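Local coordinates for scyllo-inositol 2-dehydrogenase (NADP(+)) IolW (Bacillus subtilis subsp. subtilis, PDB 3GDO), which catalyses the reversible, NADPH-dependent reduction of scyllo-inosose to scyllo-inositol and cannot use NADH in place of NADPH, at residues Ile10-Gly14 with Ile36-Arg40; Asn124-Asp128 with Pro320-Glu325; Phe131-Lys135 with Gln185-Leu189; Ala171-Leu175 with Thr209-Leu215; Asp269-Asp274 with Ser297-Ser301. All coordinates share one frame; numbering follows the deposited sequence.

Interaction 1 of 5, residues Ile10-Gly14 with Ile36-Arg40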
# COMPACT_ATOMS: atom_id res chain seq x y z
N ILE B 10 34.20 20.56 7.22
CA ILE B 10 33.43 19.29 7.18
C ILE B 10 33.81 18.35 8.32
O ILE B 10 34.97 17.98 8.47
CB ILE B 10 33.57 18.55 5.84
CG1 ILE B 10 33.21 19.47 4.69
CG2 ILE B 10 32.68 17.26 5.83
CD1 ILE B 10 33.57 18.92 3.31
N LEU B 11 32.83 17.97 9.13
CA LEU B 11 33.10 17.06 10.22
C LEU B 11 32.89 15.61 9.75
O LEU B 11 31.76 15.21 9.50
CB LEU B 11 32.24 17.35 11.44
CG LEU B 11 32.35 18.70 12.17
CD1 LEU B 11 31.68 18.56 13.54
CD2 LEU B 11 33.82 19.17 12.31
N GLY B 12 33.99 14.86 9.63
CA GLY B 12 33.92 13.43 9.23
C GLY B 12 34.07 13.29 7.73
O GLY B 12 33.53 14.07 6.97
N TYR B 13 34.85 12.30 7.31
CA TYR B 13 35.08 12.09 5.90
C TYR B 13 34.91 10.60 5.51
O TYR B 13 35.71 10.03 4.74
CB TYR B 13 36.45 12.64 5.54
CG TYR B 13 36.61 12.96 4.08
CD1 TYR B 13 35.88 13.99 3.50
CD2 TYR B 13 37.51 12.24 3.29
CE1 TYR B 13 36.03 14.29 2.14
CE2 TYR B 13 37.67 12.55 1.94
CZ TYR B 13 36.91 13.58 1.38
OH TYR B 13 37.04 13.91 0.04
N GLY B 14 33.86 9.98 6.07
CA GLY B 14 33.34 8.69 5.62
C GLY B 14 32.52 8.85 4.35
O GLY B 14 32.81 9.71 3.49
N ILE B 36 38.71 19.84 7.17
CA ILE B 36 37.96 18.58 7.32
C ILE B 36 38.53 17.84 8.51
O ILE B 36 39.74 17.63 8.58
CB ILE B 36 38.05 17.71 6.07
CG1 ILE B 36 37.66 18.49 4.82
CG2 ILE B 36 37.23 16.38 6.24
CD1 ILE B 36 37.84 17.74 3.51
N MET B 37 37.65 17.51 9.46
CA MET B 37 38.01 16.76 10.65
C MET B 37 37.93 15.25 10.35
O MET B 37 36.84 14.71 10.17
CB MET B 37 37.08 17.13 11.83
CG MET B 37 37.59 16.67 13.18
SD MET B 37 36.49 16.78 14.59
CE MET B 37 35.13 15.75 14.12
N THR B 38 39.09 14.58 10.28
CA THR B 38 39.19 13.16 9.86
C THR B 38 40.62 12.63 10.06
O THR B 38 41.59 13.40 10.07
CB THR B 38 38.77 13.00 8.34
OG1 THR B 38 38.61 11.62 7.99
CG2 THR B 38 39.78 13.69 7.38
N SER B 39 40.75 11.31 10.20
CA SER B 39 42.08 10.69 10.20
C SER B 39 42.45 10.20 8.79
O SER B 39 43.53 9.60 8.60
CB SER B 39 42.13 9.53 11.21
OG SER B 39 41.22 8.51 10.81
N ARG B 40 41.59 10.43 7.81
CA ARG B 40 41.89 10.05 6.43
C ARG B 40 42.68 11.12 5.71
O ARG B 40 42.22 11.68 4.70
CB ARG B 40 40.61 9.71 5.65
CG ARG B 40 39.79 8.54 6.25
CD ARG B 40 38.37 8.53 5.69
NE ARG B 40 37.59 7.40 6.20
CZ ARG B 40 37.49 6.20 5.60
NH1 ARG B 40 38.07 5.96 4.44
NH2 ARG B 40 36.76 5.25 6.16
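Met37 N donates to Ile10 O over 2.9 Å, and Gly12 N returns the favour to Met37 O, also over 2.9 Å. These two backbone bonds zip the ends of two parallel strands together, Ile10 beside Ile36 and Leu11 beside Met37. On the face that carries Leu11 and Met37, Leu11 CD2 lies 3.9 Å from Met37 CB; a bend at the last torsion of Met37 (chi3 60°) brings its CE back near the same methyl. On the other face Tyr13 takes over. Its ring, with CG anti to the backbone N (chi1 -158°), drops beside Ile36, and CD1 rests 3.9 Å from Ile36 CG2. Tyr13 CB meets Thr38 OG1 at 3.4 Å. That hydroxyl accepts from Arg40 N at 3.2 Å, an ST turn that shapes the chain just ahead of the next helix. With an alanine at Thr38 the ST turn is lost, which would probably leave Arg40 N without this acceptor and Tyr13 CB less closely packed. Arg40 then reaches back, its CD 3.2 Å from Tyr13 O, while its NH1 pairs with Glu43. Gly12 has backbone angles that would jam a side chain against the preceding carbonyl. It and Gly14 fit the glycine-rich turn of a Rossmann fold, consistent with a role in NADP(H) binding. Further out, Tyr13 OH bonds Asp47 and its ring touches Val44 of helix 41-47. Leu11 packs on Val69 and Val71 of strand 68-71, and helix 15-26 completes the beta-alpha-beta unit between the two strands.

Interaction 2 of 5, residues Asn124-Asp128 with Pro320-Glu325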
# COMPACT_ATOMS: atom_id res chain seq x y z
N ASN B 124 17.70 16.18 1.49
CA ASN B 124 17.94 16.47 0.09
C ASN B 124 17.01 15.73 -0.85
O ASN B 124 16.98 16.08 -2.01
CB ASN B 124 19.41 16.27 -0.30
CG ASN B 124 19.85 14.82 -0.25
OD1 ASN B 124 19.39 14.04 0.57
ND2 ASN B 124 20.78 14.47 -1.13
N ARG B 125 16.27 14.72 -0.37
CA ARG B 125 15.30 14.03 -1.23
C ARG B 125 14.16 14.94 -1.68
O ARG B 125 13.33 14.51 -2.49
CB ARG B 125 14.68 12.75 -0.58
CG ARG B 125 15.61 11.57 -0.28
CD ARG B 125 16.98 11.73 -0.82
NE ARG B 125 17.69 10.47 -0.84
CZ ARG B 125 18.93 10.29 -0.39
NH1 ARG B 125 19.62 11.28 0.17
NH2 ARG B 125 19.49 9.09 -0.49
N ARG B 126 14.09 16.17 -1.18
CA ARG B 126 13.18 17.14 -1.78
C ARG B 126 13.68 17.54 -3.17
O ARG B 126 12.94 18.16 -3.91
CB ARG B 126 12.99 18.40 -0.94
CG ARG B 126 12.35 18.21 0.42
CD ARG B 126 12.20 19.55 1.13
NE ARG B 126 11.89 19.37 2.54
CZ ARG B 126 11.72 20.36 3.41
NH1 ARG B 126 11.83 21.65 3.04
NH2 ARG B 126 11.47 20.06 4.67
N TRP B 127 14.93 17.22 -3.50
CA TRP B 127 15.46 17.50 -4.87
C TRP B 127 15.76 16.23 -5.69
O TRP B 127 16.53 16.26 -6.66
CB TRP B 127 16.63 18.54 -4.84
CG TRP B 127 16.16 19.89 -4.26
CD1 TRP B 127 15.65 20.98 -4.96
CD2 TRP B 127 16.10 20.24 -2.87
NE1 TRP B 127 15.27 21.96 -4.07
CE2 TRP B 127 15.54 21.54 -2.79
CE3 TRP B 127 16.43 19.56 -1.68
CZ2 TRP B 127 15.33 22.19 -1.58
CZ3 TRP B 127 16.23 20.21 -0.47
CH2 TRP B 127 15.70 21.52 -0.43
N ASP B 128 15.13 15.10 -5.29
CA ASP B 128 15.10 13.87 -6.10
C ASP B 128 14.27 14.12 -7.37
O ASP B 128 13.28 14.88 -7.34
CB ASP B 128 14.46 12.71 -5.32
CG ASP B 128 15.44 11.97 -4.44
OD1 ASP B 128 16.59 12.44 -4.26
OD2 ASP B 128 15.09 10.86 -3.93
N PRO B 320 16.55 26.46 2.85
CA PRO B 320 15.94 25.40 2.03
C PRO B 320 15.22 24.30 2.86
O PRO B 320 14.19 23.77 2.41
CB PRO B 320 17.13 24.80 1.28
CG PRO B 320 18.32 25.08 2.18
CD PRO B 320 18.03 26.44 2.75
N VAL B 321 15.76 23.98 4.02
CA VAL B 321 15.10 23.09 4.99
C VAL B 321 15.35 23.77 6.33
O VAL B 321 16.47 24.17 6.58
CB VAL B 321 15.74 21.66 5.01
CG1 VAL B 321 15.02 20.79 6.00
CG2 VAL B 321 15.78 20.97 3.56
N THR B 322 14.35 23.84 7.21
CA THR B 322 14.52 24.55 8.47
C THR B 322 14.60 23.55 9.62
O THR B 322 14.21 22.42 9.47
CB THR B 322 13.29 25.49 8.78
OG1 THR B 322 12.11 24.68 8.95
CG2 THR B 322 13.04 26.53 7.63
N ALA B 323 15.06 24.00 10.78
CA ALA B 323 15.19 23.16 11.94
C ALA B 323 13.84 22.61 12.36
O ALA B 323 13.75 21.42 12.71
CB ALA B 323 15.88 23.90 13.11
N GLU B 324 12.83 23.48 12.35
CA GLU B 324 11.43 23.12 12.62
C GLU B 324 10.92 21.97 11.74
O GLU B 324 10.27 21.06 12.24
CB GLU B 324 10.52 24.34 12.37
CG GLU B 324 9.13 24.26 13.00
CD GLU B 324 9.14 23.66 14.44
OE1 GLU B 324 9.94 24.10 15.34
OE2 GLU B 324 8.36 22.70 14.65
N GLU B 325 11.17 22.06 10.43
CA GLU B 325 10.76 21.00 9.51
C GLU B 325 11.51 19.68 9.85
O GLU B 325 10.88 18.63 9.94
CB GLU B 325 10.99 21.42 8.07
CG GLU B 325 10.06 22.56 7.62
CD GLU B 325 10.62 23.23 6.38
OE1 GLU B 325 11.75 22.86 5.96
OE2 GLU B 325 9.95 24.10 5.81
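Arg126 meets Glu325 end-on, with NH1 and NH2 both directed at a single oxygen, OE1. Arg126 NH2 lies 3.1 Å from Glu325 OE1, with Arg126 NH1 hardly farther off, so the salt bridge is a fork closing on one atom. OE1 lies close to the guanidinium plane, yet the two nitrogens come at it from above the carboxylate, the two flat groups being turned 58° against each other. A third donor, Thr322 N, reaches the same OE1 at 3.0 Å. This is half of a capping box: in return Glu325 N donates to Thr322 OG1 over 3.2 Å, closing the first turn of helix 323-342. The arginine is therefore tied to a carboxylate that is already holding a helix start, and the three donors probably favour the ionised form of Glu325. Arg126 gets there with an extended chain (chi2 -179°, chi3 -167°). Val321 lies over one face of the guanidinium, CG1 3.9 Å from Arg126 NH2. Trp127 follows in sequence but offers its rim: Trp127 CH2 lies 4.0 Å from Pro320 CB, the two side chains crossing at about a right angle, and 4.0 Å from Val321 CG2. Arg126 CB sits over one face of the indole, offset to its rim. The stronger polar partner of Arg126 is Asp184 on helix 174-190, paired with NE, so the side chain bridges two helices. Helix 303-315 supplies Thr304 against Trp127 and Ile309 against Pro320, and Val321 O takes a hydrogen bond from Ser120 of strand 119-122, which runs into the 124-128 turn and on to helix 129-139.

Interaction 3 of 5, residues Phe131-Lys135 with Gln185-Leu189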
# COMPACT_ATOMS: atom_id res chain seq x y z
N PHE B 131 10.36 13.31 -7.01
CA PHE B 131 9.69 14.28 -6.17
C PHE B 131 9.57 15.65 -6.86
O PHE B 131 8.54 16.30 -6.77
CB PHE B 131 10.36 14.40 -4.80
CG PHE B 131 9.54 15.17 -3.81
CD1 PHE B 131 8.36 14.65 -3.31
CD2 PHE B 131 9.94 16.41 -3.36
CE1 PHE B 131 7.59 15.36 -2.41
CE2 PHE B 131 9.18 17.15 -2.47
CZ PHE B 131 8.01 16.62 -1.98
N LEU B 132 10.59 16.05 -7.58
CA LEU B 132 10.54 17.31 -8.29
C LEU B 132 9.44 17.25 -9.33
O LEU B 132 8.70 18.22 -9.50
CB LEU B 132 11.89 17.65 -8.94
CG LEU B 132 12.97 18.17 -7.97
CD1 LEU B 132 14.21 18.56 -8.76
CD2 LEU B 132 12.46 19.36 -7.08
N THR B 133 9.34 16.10 -10.00
CA THR B 133 8.32 15.87 -11.03
C THR B 133 6.91 16.03 -10.46
O THR B 133 6.11 16.80 -11.00
CB THR B 133 8.51 14.51 -11.67
OG1 THR B 133 9.87 14.40 -12.11
CG2 THR B 133 7.50 14.26 -12.84
N ILE B 134 6.62 15.32 -9.37
CA ILE B 134 5.41 15.53 -8.55
C ILE B 134 5.08 17.00 -8.17
O ILE B 134 3.93 17.46 -8.36
CB ILE B 134 5.43 14.64 -7.28
CG1 ILE B 134 5.27 13.14 -7.66
CG2 ILE B 134 4.37 15.09 -6.24
CD1 ILE B 134 5.94 12.15 -6.59
N LYS B 135 6.04 17.72 -7.61
CA LYS B 135 5.83 19.16 -7.33
C LYS B 135 5.50 19.96 -8.61
O LYS B 135 4.66 20.85 -8.59
CB LYS B 135 7.04 19.77 -6.62
CG LYS B 135 7.04 19.49 -5.12
CD LYS B 135 8.26 20.10 -4.42
CE LYS B 135 8.24 21.63 -4.47
NZ LYS B 135 9.16 22.17 -3.47
N GLN B 185 9.07 14.47 2.69
CA GLN B 185 8.41 14.82 1.44
C GLN B 185 6.92 15.06 1.69
O GLN B 185 6.34 16.04 1.21
CB GLN B 185 8.59 13.70 0.43
CG GLN B 185 10.00 13.65 -0.15
CD GLN B 185 10.19 12.58 -1.23
OE1 GLN B 185 9.42 11.63 -1.32
NE2 GLN B 185 11.21 12.75 -2.05
N THR B 186 6.33 14.16 2.48
CA THR B 186 4.91 14.22 2.80
C THR B 186 4.58 15.48 3.60
O THR B 186 3.56 16.15 3.31
CB THR B 186 4.41 12.98 3.59
OG1 THR B 186 4.86 11.78 2.93
CG2 THR B 186 2.91 12.98 3.66
N LEU B 187 5.41 15.78 4.61
CA LEU B 187 5.22 17.00 5.42
C LEU B 187 5.39 18.22 4.52
O LEU B 187 4.63 19.17 4.62
CB LEU B 187 6.21 17.04 6.55
CG LEU B 187 6.04 15.92 7.59
CD1 LEU B 187 7.00 16.15 8.72
CD2 LEU B 187 4.64 15.76 8.08
N HIS B 188 6.33 18.14 3.59
CA HIS B 188 6.61 19.25 2.69
C HIS B 188 5.39 19.54 1.86
O HIS B 188 5.03 20.71 1.65
CB HIS B 188 7.81 18.95 1.77
CG HIS B 188 8.26 20.11 0.94
ND1 HIS B 188 8.68 21.31 1.49
CD2 HIS B 188 8.34 20.27 -0.40
CE1 HIS B 188 9.03 22.14 0.53
NE2 HIS B 188 8.83 21.53 -0.63
N LEU B 189 4.74 18.49 1.37
CA LEU B 189 3.58 18.67 0.51
C LEU B 189 2.31 19.10 1.24
O LEU B 189 1.58 19.89 0.72
CB LEU B 189 3.28 17.42 -0.32
CG LEU B 189 4.19 16.93 -1.45
CD1 LEU B 189 3.55 15.68 -2.02
CD2 LEU B 189 4.38 17.97 -2.55
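Phe131 has the most surface buried here, followed by Leu189 and Gln185, and the three form one packed group between segments 131-135 and 185-189 of two helices, which run nearly parallel with their axes 12.2 Å apart. The Phe131 ring lies on the Gln185 side chain: Gln185 CG stands over one face, 3.7 Å from the ring centroid, a CH-pi contact. The amide continues the overlap, stacked on the ring with the planes just 11° apart, and Gln185 NE2 sits 3.3 Å from Phe131 CB. That amide is held in its rotation by two outside bonds, from NE2 to Arg125 O and from Tyr239 OH to OE1, so the phenylalanine packs on an already fixed group. With CG anti to the backbone N (chi1 -168°), the ring reaches across to the other helix, where Phe131 CZ meets Leu189 CG at 3.9 Å. Leu189 also touches the next turn, its CD2 4.0 Å from Lys135 CG. A serine in place of Phe131 would probably open a gap between the helices and leave the Gln185 amide without its stacking partner. At the edge of the ring, Phe131 CE2 lies 3.8 Å from His188 CD2. His188 takes a hydrogen bond from Lys135, NZ to NE2 2.9 Å, with the amine in the plane of the imidazole; a bend at chi3 (65°) turns the lysine toward it. Helices 129-139 and 174-190 lie together against the mixed sheet, where Tyr149 of strand 146-152 packs on both Phe131 and Leu189, while Leu187 faces Val329 and Ile332 of helix 323-342.

Interaction 4 of 5, residues Ala171-Leu175 with Thr209-Leu215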
# COMPACT_ATOMS: atom_id res chain seq x y z
N ALA B 171 19.25 6.22 17.10
CA ALA B 171 18.50 6.52 15.87
C ALA B 171 18.74 5.45 14.78
O ALA B 171 19.18 5.78 13.68
CB ALA B 171 18.88 7.92 15.33
N THR B 172 18.48 4.18 15.09
CA THR B 172 18.87 3.08 14.16
C THR B 172 17.65 2.55 13.37
O THR B 172 16.51 2.84 13.72
CB THR B 172 19.45 1.89 14.92
OG1 THR B 172 18.49 1.49 15.91
CG2 THR B 172 20.79 2.24 15.61
N GLY B 173 17.89 1.77 12.33
CA GLY B 173 16.79 1.04 11.67
C GLY B 173 16.26 1.82 10.48
O GLY B 173 16.65 2.98 10.25
N THR B 174 15.33 1.22 9.74
CA THR B 174 14.99 1.78 8.44
C THR B 174 13.96 2.92 8.49
O THR B 174 13.85 3.67 7.53
CB THR B 174 14.42 0.71 7.51
OG1 THR B 174 13.36 0.06 8.21
CG2 THR B 174 15.53 -0.32 7.03
N LEU B 175 13.18 3.04 9.56
CA LEU B 175 12.25 4.17 9.68
C LEU B 175 13.02 5.50 9.85
O LEU B 175 12.73 6.50 9.18
CB LEU B 175 11.25 3.93 10.85
CG LEU B 175 10.29 5.07 11.19
CD1 LEU B 175 9.38 5.46 9.99
CD2 LEU B 175 9.47 4.76 12.47
N THR B 209 17.31 -4.28 14.81
CA THR B 209 16.72 -2.98 14.65
C THR B 209 15.50 -3.08 13.71
O THR B 209 15.25 -4.11 13.09
CB THR B 209 17.76 -2.02 14.09
OG1 THR B 209 18.35 -2.61 12.93
CG2 THR B 209 18.91 -1.75 15.16
N VAL B 210 14.74 -1.99 13.64
CA VAL B 210 13.63 -1.91 12.74
C VAL B 210 14.07 -2.14 11.29
O VAL B 210 15.05 -1.56 10.83
CB VAL B 210 12.97 -0.51 12.85
CG1 VAL B 210 11.94 -0.31 11.73
CG2 VAL B 210 12.35 -0.34 14.29
N ASP B 211 13.31 -2.96 10.58
CA ASP B 211 13.56 -3.20 9.13
C ASP B 211 12.26 -3.20 8.29
O ASP B 211 12.27 -3.40 7.05
CB ASP B 211 14.40 -4.49 8.94
CG ASP B 211 13.63 -5.77 9.30
OD1 ASP B 211 12.37 -5.79 9.26
OD2 ASP B 211 14.31 -6.80 9.61
N TYR B 212 11.17 -2.91 8.97
CA TYR B 212 9.85 -2.81 8.38
C TYR B 212 9.06 -1.68 9.05
O TYR B 212 8.99 -1.59 10.29
CB TYR B 212 9.12 -4.16 8.55
CG TYR B 212 7.70 -4.14 8.07
CD1 TYR B 212 7.35 -4.69 6.83
CD2 TYR B 212 6.69 -3.56 8.85
CE1 TYR B 212 6.01 -4.66 6.37
CE2 TYR B 212 5.39 -3.48 8.42
CZ TYR B 212 5.06 -4.03 7.16
OH TYR B 212 3.75 -4.01 6.78
N PHE B 213 8.42 -0.86 8.23
CA PHE B 213 7.48 0.13 8.76
C PHE B 213 6.34 0.33 7.79
O PHE B 213 6.51 0.30 6.54
CB PHE B 213 8.19 1.48 9.07
CG PHE B 213 8.76 2.15 7.84
CD1 PHE B 213 7.95 2.95 7.02
CD2 PHE B 213 10.08 1.97 7.49
CE1 PHE B 213 8.47 3.53 5.87
CE2 PHE B 213 10.59 2.53 6.34
CZ PHE B 213 9.79 3.34 5.54
N HIS B 214 5.19 0.57 8.37
CA HIS B 214 4.00 0.94 7.64
C HIS B 214 3.30 2.08 8.42
O HIS B 214 2.80 1.87 9.52
CB HIS B 214 3.06 -0.27 7.54
CG HIS B 214 1.97 -0.05 6.56
ND1 HIS B 214 0.85 0.73 6.84
CD2 HIS B 214 1.87 -0.41 5.25
CE1 HIS B 214 0.09 0.79 5.76
NE2 HIS B 214 0.69 0.12 4.78
N LEU B 215 3.29 3.28 7.87
CA LEU B 215 2.69 4.41 8.59
C LEU B 215 1.49 4.96 7.84
O LEU B 215 1.54 5.10 6.61
CB LEU B 215 3.71 5.56 8.74
CG LEU B 215 4.70 5.63 9.90
CD1 LEU B 215 5.61 4.39 9.95
CD2 LEU B 215 5.53 6.89 9.71
O HOH W 1 12.00 -0.54 5.94
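Thr174 N donates to Val210 O over 3.0 Å, the single direct hydrogen bond between the two segments. The donor stands well above the carbonyl plane, 49° out of it. The second polar link runs through a water: Thr174 OG1 lies 2.7 Å from it, and the water makes a weak bond to Asp211 O. Because OG1 sits between the backbone N and the carbonyl carbon (chi1 52°), it is turned to the strand side, where it also rests 3.4 Å from Asp211 CA. Close backbone packing comes next. Gly173 CA is 3.2 Å from Val210 O, and a CB at this position would run into the Val210 side chain; its backbone angles call for glycine in any case. Nearby, Thr172 OG1 touches the methyl CG2 of Thr209 at 3.4 Å, the two side chains crossing at about a right angle. The apolar contacts belong to Leu175. Its CD1 lies over one face of the Phe213 ring, 4.3 Å from the centroid in a CH-pi contact, and meets Leu215 CD1 at 3.9 Å. The edge of that ring is turned to Thr174 OG1. Val200 and helix 323-342, through Ile333 and Ala336, close in on Leu175 as well. Asp211, gripped by Arg204 and Gln203, and Tyr212 together face Met201, a classic beta bulge at the entry to strand 212-219, whose His214 meets His214 of the second subunit. A helix start laid on the sheet, with the sheet's other face turned to a partner subunit, fits the C-terminal alpha/beta domain of the Gfo/Idh/MocA family.

Interaction 5 of 5, residues Asp269-Asp274 with Ser297-Ser301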
# COMPACT_ATOMS: atom_id res chain seq x y z
N ASP B 269 24.01 19.56 -17.91
CA ASP B 269 22.55 19.49 -17.75
C ASP B 269 21.95 18.08 -17.65
O ASP B 269 20.77 17.92 -17.32
CB ASP B 269 21.90 20.28 -18.88
CG ASP B 269 22.51 21.65 -19.04
OD1 ASP B 269 22.31 22.48 -18.12
OD2 ASP B 269 23.23 21.88 -20.04
N SER B 270 22.75 17.07 -17.96
CA SER B 270 22.33 15.68 -17.85
C SER B 270 22.46 15.11 -16.42
O SER B 270 22.19 13.94 -16.19
CB SER B 270 23.13 14.82 -18.83
OG SER B 270 24.38 14.45 -18.25
N TRP B 271 22.92 15.93 -15.46
CA TRP B 271 22.96 15.48 -14.08
C TRP B 271 21.54 15.29 -13.52
O TRP B 271 20.67 16.17 -13.67
CB TRP B 271 23.77 16.44 -13.18
CG TRP B 271 23.84 15.95 -11.76
CD1 TRP B 271 22.98 16.26 -10.75
CD2 TRP B 271 24.81 15.03 -11.21
NE1 TRP B 271 23.36 15.60 -9.60
CE2 TRP B 271 24.47 14.84 -9.85
CE3 TRP B 271 25.94 14.36 -11.73
CZ2 TRP B 271 25.22 14.01 -8.99
CZ3 TRP B 271 26.69 13.52 -10.88
CH2 TRP B 271 26.32 13.36 -9.51
N GLY B 272 21.33 14.13 -12.89
CA GLY B 272 20.07 13.82 -12.20
C GLY B 272 18.93 13.35 -13.11
O GLY B 272 17.80 13.20 -12.65
N ALA B 273 19.24 13.13 -14.39
CA ALA B 273 18.25 12.66 -15.38
C ALA B 273 17.71 11.28 -14.98
O ALA B 273 18.45 10.41 -14.53
CB ALA B 273 18.86 12.59 -16.78
N ASP B 274 16.42 11.08 -15.18
CA ASP B 274 15.80 9.80 -14.92
C ASP B 274 15.95 8.92 -16.16
O ASP B 274 16.24 9.42 -17.26
CB ASP B 274 14.32 10.01 -14.56
CG ASP B 274 13.74 8.86 -13.69
OD1 ASP B 274 14.44 7.87 -13.46
OD2 ASP B 274 12.56 8.97 -13.28
N SER B 297 10.70 12.85 -16.31
CA SER B 297 10.99 13.37 -14.97
C SER B 297 11.83 14.66 -15.04
O SER B 297 12.73 14.75 -15.86
CB SER B 297 11.73 12.31 -14.15
OG SER B 297 11.08 11.04 -14.21
N VAL B 298 11.53 15.64 -14.19
CA VAL B 298 12.44 16.79 -13.97
C VAL B 298 13.77 16.22 -13.46
O VAL B 298 13.75 15.28 -12.66
CB VAL B 298 11.88 17.73 -12.89
CG1 VAL B 298 12.87 18.88 -12.58
CG2 VAL B 298 10.53 18.29 -13.31
N ASN B 299 14.90 16.73 -13.94
CA ASN B 299 16.21 16.29 -13.47
C ASN B 299 16.36 16.49 -11.96
O ASN B 299 15.91 17.48 -11.44
CB ASN B 299 17.35 16.99 -14.25
CG ASN B 299 17.51 16.45 -15.68
OD1 ASN B 299 16.52 16.12 -16.33
ND2 ASN B 299 18.75 16.33 -16.17
N GLY B 300 16.95 15.53 -11.25
CA GLY B 300 17.21 15.71 -9.82
C GLY B 300 18.31 16.76 -9.64
O GLY B 300 19.21 16.86 -10.49
N SER B 301 18.24 17.52 -8.55
CA SER B 301 19.12 18.70 -8.38
C SER B 301 19.55 18.92 -6.93
O SER B 301 19.08 19.87 -6.28
CB SER B 301 18.35 19.94 -8.88
OG SER B 301 19.17 21.09 -8.87
O HOH W 2 20.27 18.76 -12.44
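Ser297 OG donates to Asp274 OD2 over 2.7 Å, using the anti lone pair of that oxygen, the one turned away from OD1. The same OD2 also pairs with Lys250, so a hydroxyl and an ammonium share it. Val298 turns away from this contact and packs on Leu132 and Lys136 of helix 129-139. Asn299 buries the most surface of the five: its CG lies anti to the carbonyl carbon (chi1 -74°), which carries the amide to the carbonyls of the turn, where ND2 donates to Trp271 O at 3.2 Å from above the carbonyl plane. Gly300 N then donates almost straight to Gly272 O over 2.8 Å, at 175°. One water finishes the join, giving a bond of 2.9 Å to Trp271 O and another of equal length to Gly300 O. Gly272 sits third in the type II turn from Ser270 to Ala273; a CB there would strike Gly300 O, and its positive phi favours glycine too. Ser301 leads away, its N bonded to Trp127 O. Both loops lie over the start of helix 129-139, where Asn129 bonds Gly272 O and Thr133 bonds Val298 N. Trp271 packs on Ala259 and Leu260 of helix 256-261, while the 297-301 segment runs on into helix 303-315.

Overall arrangement
Interaction 1 stands alone in the parallel Rossmann sheet, its centre 24 Å from that of interaction 2 and 28 to 32 Å from the others. Along the chain it closes first; interaction 2 then spans a long loop that encloses interactions 3, 4 and 5. Interactions 2, 3 and 5 touch through hydrogen bonds around the start of helix 129-139, with centres 10 Å (2 and 3), 16 Å (3 and 5) and 18 Å (2 and 5) apart. Helix 174-190 carries both interactions 3 and 4, whose centres lie 22 Å apart. Three contacts thus interlock where the chain leaves the nucleotide-binding fold, while interaction 4 stands apart and is the one whose segments reach the second subunit.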